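Local coordinates for short-chain dehydrogenase/reductase SDR (Vibrio parahaemolyticus, PDB 3GUY), which probably catalyses NAD(P)-dependent oxidation or reduction, as in other short-chain dehydrogenases/reductases, at residues 22-35 with 42-54. The protein carries 2 engineered substitutions. Residues are numbered along the deposited sequence; the frame is centred on the assembly and turned at random.
Sequences DAEGKATYLTGRSE and TNCLSNNVGYRAR. Engineered in segment 42-54: Arg54 (natural residue Cys).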
ATOM      1  N   ASP D  22       6.815   6.862  33.841  1.00 37.81           N
ATOM      2  CA  ASP D  22       7.165   7.375  35.165  1.00 37.94           C
ATOM      3  C   ASP D  22       6.667   6.444  36.286  1.00 38.79           C
ATOM      4  O   ASP D  22       7.458   6.020  37.124  1.00 39.79           O
ATOM      5  CB  ASP D  22       6.574   8.759  35.362  1.00 37.44           C
ATOM      6  CG  ASP D  22       6.932   9.354  36.707  1.00 37.24           C
ATOM      7  OD1 ASP D  22       8.092   9.763  36.855  1.00 37.68           O
ATOM      8  OD2 ASP D  22       6.053   9.428  37.600  1.00 37.43           O
ATOM      9  N   ALA D  23       5.366   6.160  36.306  1.00 39.83           N
ATOM     10  CA  ALA D  23       4.770   5.139  37.194  1.00 40.99           C
ATOM     11  C   ALA D  23       5.526   3.789  37.254  1.00 42.02           C
ATOM     12  O   ALA D  23       5.413   3.089  38.257  1.00 43.26           O
ATOM     13  CB  ALA D  23       3.344   4.889  36.805  1.00 40.34           C
ATOM     14  N   GLU D  24       6.265   3.409  36.209  1.00 42.51           N
ATOM     15  CA  GLU D  24       7.118   2.202  36.251  1.00 43.07           C
ATOM     16  C   GLU D  24       8.475   2.494  36.838  1.00 43.04           C
ATOM     17  O   GLU D  24       9.406   1.708  36.664  1.00 42.59           O
ATOM     18  CB  GLU D  24       7.399   1.647  34.850  1.00 43.98           C
ATOM     19  CG  GLU D  24       6.261   0.974  34.163  1.00 45.58           C
ATOM     20  CD  GLU D  24       6.669   0.490  32.772  1.00 48.23           C
ATOM     21  OE1 GLU D  24       7.427   1.184  32.044  1.00 48.41           O
ATOM     22  OE2 GLU D  24       6.207  -0.600  32.394  1.00 52.31           O
ATOM     23  N   GLY D  25       8.621   3.655  37.467  1.00 43.29           N
ATOM     24  CA  GLY D  25       9.911   4.088  37.979  1.00 43.46           C
ATOM     25  C   GLY D  25      10.929   4.607  36.969  1.00 43.46           C
ATOM     26  O   GLY D  25      12.042   4.931  37.365  1.00 43.89           O
ATOM     27  N   LYS D  26      10.585   4.743  35.683  1.00 42.80           N
ATOM     28  CA  LYS D  26      11.612   5.087  34.678  1.00 41.91           C
ATOM     29  C   LYS D  26      11.834   6.601  34.475  1.00 40.24           C
ATOM     30  O   LYS D  26      10.895   7.399  34.504  1.00 39.67           O
ATOM     31  CB  LYS D  26      11.290   4.424  33.348  1.00 42.71           C
ATOM     32  CG  LYS D  26      10.985   2.933  33.486  1.00 45.61           C
ATOM     33  CD  LYS D  26      11.452   2.139  32.261  1.00 47.82           C
ATOM     34  CE  LYS D  26      10.722   0.799  32.172  1.00 48.67           C
ATOM     35  NZ  LYS D  26      10.843   0.217  30.826  1.00 49.08           N
ATOM     36  N   ALA D  27      13.089   6.987  34.272  1.00 38.81           N
ATOM     37  CA  ALA D  27      13.421   8.394  34.002  1.00 38.24           C
ATOM     38  C   ALA D  27      12.920   8.840  32.615  1.00 37.70           C
ATOM     39  O   ALA D  27      13.237   8.209  31.605  1.00 37.26           O
ATOM     40  CB  ALA D  27      14.906   8.629  34.094  1.00 37.88           C
ATOM     41  N   THR D  28      12.190   9.955  32.602  1.00 37.12           N
ATOM     42  CA  THR D  28      11.704  10.630  31.390  1.00 35.88           C
ATOM     43  C   THR D  28      12.271  12.077  31.232  1.00 35.91           C
ATOM     44  O   THR D  28      12.510  12.786  32.228  1.00 36.43           O
ATOM     45  CB  THR D  28      10.196  10.720  31.406  1.00 35.67           C
ATOM     46  OG1 THR D  28       9.768  11.522  32.529  1.00 36.23           O
ATOM     47  CG2 THR D  28       9.599   9.337  31.487  1.00 35.53           C
ATOM     48  N   TYR D  29      12.521  12.470  29.978  1.00 35.12           N
ATOM     49  CA  TYR D  29      12.804  13.855  29.578  1.00 34.07           C
ATOM     50  C   TYR D  29      11.749  14.312  28.562  1.00 33.15           C
ATOM     51  O   TYR D  29      11.597  13.706  27.507  1.00 31.79           O
ATOM     52  CB  TYR D  29      14.187  13.941  28.960  1.00 34.66           C
ATOM     53  CG  TYR D  29      14.698  15.369  28.853  1.00 37.25           C
ATOM     54  CD1 TYR D  29      15.417  15.964  29.918  1.00 37.74           C
ATOM     55  CD2 TYR D  29      14.450  16.128  27.723  1.00 36.08           C
ATOM     56  CE1 TYR D  29      15.883  17.265  29.828  1.00 37.11           C
ATOM     57  CE2 TYR D  29      14.923  17.436  27.621  1.00 38.99           C
ATOM     58  CZ  TYR D  29      15.641  17.999  28.673  1.00 39.37           C
ATOM     59  OH  TYR D  29      16.087  19.299  28.540  1.00 39.41           O
ATOM     60  N   LEU D  30      10.982  15.333  28.916  1.00 32.42           N
ATOM     61  CA  LEU D  30       9.828  15.739  28.151  1.00 32.14           C
ATOM     62  C   LEU D  30      10.052  17.031  27.341  1.00 33.56           C
ATOM     63  O   LEU D  30      10.627  18.023  27.836  1.00 33.14           O
ATOM     64  CB  LEU D  30       8.619  15.918  29.051  1.00 31.84           C
ATOM     65  CG  LEU D  30       8.233  14.750  29.974  1.00 32.23           C
ATOM     66  CD1 LEU D  30       6.786  14.907  30.343  1.00 30.86           C
ATOM     67  CD2 LEU D  30       8.468  13.368  29.408  1.00 30.69           C
ATOM     68  N   THR D  31       9.598  17.017  26.080  1.00 32.31           N
ATOM     69  CA  THR D  31       9.679  18.214  25.267  1.00 32.04           C
ATOM     70  C   THR D  31       8.300  18.508  24.656  1.00 31.84           C
ATOM     71  O   THR D  31       7.454  17.616  24.473  1.00 31.61           O
ATOM     72  CB  THR D  31      10.834  18.163  24.217  1.00 31.69           C
ATOM     73  OG1 THR D  31      11.084  19.494  23.736  1.00 30.91           O
ATOM     74  CG2 THR D  31      10.482  17.264  23.020  1.00 30.89           C
ATOM     75  N   GLY D  32       8.068  19.782  24.412  1.00 32.19           N
ATOM     76  CA  GLY D  32       6.810  20.291  23.839  1.00 32.93           C
ATOM     77  C   GLY D  32       7.049  21.745  23.508  1.00 34.28           C
ATOM     78  O   GLY D  32       8.176  22.249  23.683  1.00 32.82           O
ATOM     79  N   ARG D  33       6.010  22.447  23.061  1.00 36.41           N
ATOM     80  CA  ARG D  33       6.202  23.851  22.671  1.00 37.79           C
ATOM     81  C   ARG D  33       6.068  24.787  23.868  1.00 37.51           C
ATOM     82  O   ARG D  33       6.754  25.802  23.910  1.00 38.23           O
ATOM     83  CB  ARG D  33       5.343  24.253  21.458  1.00 38.75           C
ATOM     84  CG  ARG D  33       5.984  23.763  20.097  1.00 43.32           C
ATOM     85  CD  ARG D  33       5.585  24.587  18.844  1.00 48.16           C
ATOM     86  NE  ARG D  33       4.197  25.086  18.871  1.00 52.77           N
ATOM     87  CZ  ARG D  33       3.103  24.355  18.637  1.00 55.40           C
ATOM     88  NH1 ARG D  33       3.191  23.060  18.370  1.00 57.06           N
ATOM     89  NH2 ARG D  33       1.896  24.919  18.680  1.00 57.51           N
ATOM     90  N   SER D  34       5.271  24.385  24.856  1.00 37.26           N
ATOM     91  CA  SER D  34       4.929  25.195  26.021  1.00 37.44           C
ATOM     92  C   SER D  34       5.548  24.726  27.339  1.00 37.92           C
ATOM     93  O   SER D  34       5.087  23.762  27.929  1.00 37.64           O
ATOM     94  CB  SER D  34       3.414  25.195  26.188  1.00 37.49           C
ATOM     95  OG  SER D  34       3.026  25.985  27.281  1.00 35.81           O
ATOM     96  N   GLU D  35       6.564  25.440  27.809  1.00 38.36           N
ATOM     97  CA  GLU D  35       7.128  25.209  29.137  1.00 39.20           C
ATOM     98  C   GLU D  35       6.058  25.275  30.254  1.00 39.33           C
ATOM     99  O   GLU D  35       6.084  24.450  31.194  1.00 38.20           O
ATOM    100  CB  GLU D  35       8.304  26.168  29.391  1.00 40.15           C
ATOM    101  CG  GLU D  35       8.770  26.266  30.834  1.00 41.37           C
ATOM    102  CD  GLU D  35      10.242  26.690  30.970  1.00 46.00           C
ATOM    103  OE1 GLU D  35      10.918  26.905  29.923  1.00 46.95           O
ATOM    104  OE2 GLU D  35      10.722  26.813  32.135  1.00 46.84           O
ATOM    105  N   THR D  42       5.025  17.556  34.213  1.00 40.32           N
ATOM    106  CA  THR D  42       6.214  17.063  34.928  1.00 41.76           C
ATOM    107  C   THR D  42       6.062  17.080  36.477  1.00 42.95           C
ATOM    108  O   THR D  42       6.786  16.384  37.192  1.00 42.85           O
ATOM    109  CB  THR D  42       7.471  17.893  34.516  1.00 42.16           C
ATOM    110  OG1 THR D  42       7.772  17.679  33.125  1.00 40.77           O
ATOM    111  CG2 THR D  42       8.681  17.495  35.322  1.00 42.77           C
ATOM    112  N   ASN D  43       5.120  17.885  36.966  1.00 44.39           N
ATOM    113  CA  ASN D  43       4.825  17.994  38.388  1.00 45.97           C
ATOM    114  C   ASN D  43       3.859  16.903  38.852  1.00 46.82           C
ATOM    115  O   ASN D  43       3.601  16.805  40.050  1.00 47.14           O
ATOM    116  CB  ASN D  43       4.283  19.405  38.727  1.00 46.17           C
ATOM    117  CG  ASN D  43       5.385  20.474  38.718  1.00 47.36           C
ATOM    118  OD1 ASN D  43       6.574  20.149  38.786  1.00 48.62           O
ATOM    119  ND2 ASN D  43       4.994  21.747  38.628  1.00 47.82           N
ATOM    120  N   CYS D  44       3.320  16.110  37.906  1.00 47.13           N
ATOM    121  CA  CYS D  44       2.676  14.819  38.223  1.00 47.61           C
ATOM    122  C   CYS D  44       3.657  13.652  38.314  1.00 46.64           C
ATOM    123  O   CYS D  44       3.283  12.576  38.776  1.00 47.32           O
ATOM    124  CB  CYS D  44       1.649  14.412  37.169  1.00 47.90           C
ATOM    125  SG  CYS D  44       0.502  15.662  36.709  1.00 51.63           S
ATOM    126  N   LEU D  45       4.880  13.840  37.846  1.00 45.41           N
ATOM    127  CA  LEU D  45       5.833  12.758  37.761  1.00 44.58           C
ATOM    128  C   LEU D  45       6.731  12.805  38.977  1.00 44.82           C
ATOM    129  O   LEU D  45       6.833  13.852  39.634  1.00 45.33           O
ATOM    130  CB  LEU D  45       6.655  12.893  36.480  1.00 44.26           C
ATOM    131  CG  LEU D  45       5.811  13.147  35.221  1.00 43.23           C
ATOM    132  CD1 LEU D  45       6.719  13.223  33.989  1.00 40.93           C
ATOM    133  CD2 LEU D  45       4.700  12.096  35.057  1.00 40.90           C
ATOM    134  N   SER D  46       7.358  11.672  39.291  1.00 43.96           N
ATOM    135  CA  SER D  46       8.280  11.572  40.420  1.00 43.55           C
ATOM    136  C   SER D  46       9.703  11.117  40.027  1.00 42.19           C
ATOM    137  O   SER D  46      10.619  11.233  40.834  1.00 42.30           O
ATOM    138  CB  SER D  46       7.715  10.595  41.448  1.00 43.64           C
ATOM    139  OG  SER D  46       8.441   9.372  41.375  1.00 45.99           O
ATOM    140  N   ASN D  47       9.881  10.569  38.821  1.00 40.74           N
ATOM    141  CA  ASN D  47      11.217  10.149  38.311  1.00 39.61           C
ATOM    142  C   ASN D  47      11.698  10.953  37.090  1.00 38.95           C
ATOM    143  O   ASN D  47      12.729  10.646  36.476  1.00 37.90           O
ATOM    144  CB  ASN D  47      11.172   8.668  38.003  1.00 39.30           C
ATOM    145  CG  ASN D  47      10.577   7.892  39.162  1.00 40.18           C
ATOM    146  OD1 ASN D  47      11.053   8.027  40.297  1.00 38.68           O
ATOM    147  ND2 ASN D  47       9.495   7.165  38.915  1.00 35.84           N
ATOM    148  N   ASN D  48      10.961  12.008  36.773  1.00 38.64           N
ATOM    149  CA  ASN D  48      11.319  12.868  35.654  1.00 38.41           C
ATOM    150  C   ASN D  48      12.642  13.610  35.876  1.00 39.19           C
ATOM    151  O   ASN D  48      12.910  14.134  36.973  1.00 39.35           O
ATOM    152  CB  ASN D  48      10.183  13.855  35.346  1.00 38.16           C
ATOM    153  CG  ASN D  48      10.583  14.873  34.303  1.00 38.89           C
ATOM    154  OD1 ASN D  48      11.057  15.952  34.663  1.00 35.49           O
ATOM    155  ND2 ASN D  48      10.501  14.492  32.997  1.00 33.93           N
ATOM    156  N   VAL D  49      13.454  13.673  34.818  1.00 38.69           N
ATOM    157  CA  VAL D  49      14.791  14.260  34.898  1.00 38.57           C
ATOM    158  C   VAL D  49      14.911  15.484  33.988  1.00 37.67           C
ATOM    159  O   VAL D  49      15.984  15.800  33.511  1.00 38.33           O
ATOM    160  CB  VAL D  49      15.883  13.232  34.532  1.00 38.60           C
ATOM    161  CG1 VAL D  49      15.902  12.081  35.569  1.00 40.16           C
ATOM    162  CG2 VAL D  49      15.668  12.704  33.129  1.00 39.67           C
ATOM    163  N   GLY D  50      13.807  16.173  33.756  1.00 37.05           N
ATOM    164  CA  GLY D  50      13.865  17.391  32.971  1.00 36.47           C
ATOM    165  C   GLY D  50      12.820  17.454  31.884  1.00 35.78           C
ATOM    166  O   GLY D  50      12.156  16.469  31.553  1.00 34.19           O
ATOM    167  N   TYR D  51      12.648  18.669  31.406  1.00 35.86           N
ATOM    168  CA  TYR D  51      11.784  19.003  30.303  1.00 36.26           C
ATOM    169  C   TYR D  51      12.350  20.265  29.664  1.00 36.23           C
ATOM    170  O   TYR D  51      13.026  21.077  30.342  1.00 36.53           O
ATOM    171  CB  TYR D  51      10.360  19.258  30.770  1.00 36.68           C
ATOM    172  CG  TYR D  51      10.169  20.371  31.800  1.00 40.34           C
ATOM    173  CD1 TYR D  51       9.907  21.675  31.397  1.00 44.42           C
ATOM    174  CD2 TYR D  51      10.200  20.107  33.182  1.00 42.73           C
ATOM    175  CE1 TYR D  51       9.704  22.704  32.330  1.00 46.54           C
ATOM    176  CE2 TYR D  51      10.001  21.133  34.137  1.00 45.87           C
ATOM    177  CZ  TYR D  51       9.749  22.426  33.696  1.00 47.61           C
ATOM    178  OH  TYR D  51       9.538  23.451  34.591  1.00 50.57           O
ATOM    179  N   ARG D  52      12.087  20.449  28.379  1.00 34.81           N
ATOM    180  CA  ARG D  52      12.548  21.651  27.700  1.00 34.25           C
ATOM    181  C   ARG D  52      11.606  21.983  26.558  1.00 34.18           C
ATOM    182  O   ARG D  52      11.322  21.123  25.727  1.00 33.37           O
ATOM    183  CB  ARG D  52      13.934  21.412  27.158  1.00 34.30           C
ATOM    184  CG  ARG D  52      14.632  22.658  26.721  1.00 34.22           C
ATOM    185  CD  ARG D  52      16.001  22.330  26.297  1.00 36.49           C
ATOM    186  NE  ARG D  52      16.729  23.511  25.840  1.00 36.98           N
ATOM    187  CZ  ARG D  52      17.903  23.469  25.221  1.00 37.05           C
ATOM    188  NH1 ARG D  52      18.494  22.314  24.939  1.00 35.83           N
ATOM    189  NH2 ARG D  52      18.481  24.601  24.855  1.00 39.73           N
ATOM    190  N   ALA D  53      11.109  23.211  26.547  1.00 33.78           N
ATOM    191  CA  ALA D  53      10.296  23.712  25.443  1.00 34.07           C
ATOM    192  C   ALA D  53      11.153  23.808  24.214  1.00 33.75           C
ATOM    193  O   ALA D  53      12.224  24.428  24.263  1.00 33.97           O
ATOM    194  CB  ALA D  53       9.728  25.093  25.790  1.00 34.38           C
ATOM    195  N   ARG D  54      10.703  23.215  23.098  1.00 33.49           N
ATOM    196  CA  ARG D  54      11.420  23.294  21.839  1.00 32.98           C
ATOM    197  C   ARG D  54      10.439  23.382  20.669  1.00 33.30           C
ATOM    198  O   ARG D  54       9.343  22.833  20.735  1.00 31.48           O
ATOM    199  CB  ARG D  54      12.291  22.061  21.614  1.00 33.56           C
ATOM    200  CG  ARG D  54      13.264  21.661  22.725  1.00 34.99           C
ATOM    201  CD  ARG D  54      14.647  22.147  22.504  1.00 35.00           C
ATOM    202  NE  ARG D  54      14.744  23.579  22.748  1.00 36.57           N
ATOM    203  CZ  ARG D  54      15.772  24.347  22.380  1.00 34.83           C
ATOM    204  NH1 ARG D  54      15.758  25.628  22.681  1.00 37.16           N
ATOM    205  NH2 ARG D  54      16.806  23.849  21.716  1.00 35.72           N
TER
HETATM  206  O   HOH W   1      17.735  19.733  26.299  1.00 30.21           O
HETATM  207  O   HOH W   2       9.257  20.170  21.591  1.00 26.66           O
HETATM  208  O   HOH W   3       9.707  26.254  34.572  1.00 41.12           O
HETATM  209  O   HOH W   4      12.055  25.166  28.491  1.00 42.17           O
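Asp22 O, in the last turn of helix 12-23, is gripped from opposite faces of its plane by Asn47 ND2, at 2.9 Å, and by Gly25 N, as the Schellman motif closes the helix. The carboxylate of Asp22 in turn holds two successive backbone amides of the loop before strand 51-53: OD1 takes Asn47 N at 2.8 Å through its syn lone pair, and OD2 takes Ser46 N at 3.1 Å. With CG anti to the backbone N (chi1 -179°), the carboxylate lies against Leu45 CB. Further along, the amide of Asn48 is held on both ends: ND2 donates to Thr28 OG1 at 3.1 Å and to Gly50 O, while OD1 accepts Gly50 N in an Asx turn. Gly50 O also takes Leu30 N, so the turn leads directly into the parallel pairing. Gly50 C and Tyr51 N lie over one face of the Tyr29 ring, whose OH meets Arg52 CB at 3.3 Å. Thr31 OG1 donates to Arg52 O at 2.6 Å, nearly along the C=O axis, and accepts from a water that also reaches the backbone O of the engineered Arg54. Leu30 CD1 and Leu45 CD1 meet tip to tip at 4.0 Å, and Leu30 also packs on helices 12-23 and 35-42. Helix 35-42 links strand 28-32 to the outermost strand 51-53 in the right-handed beta-alpha-beta crossover of the Rossmann fold.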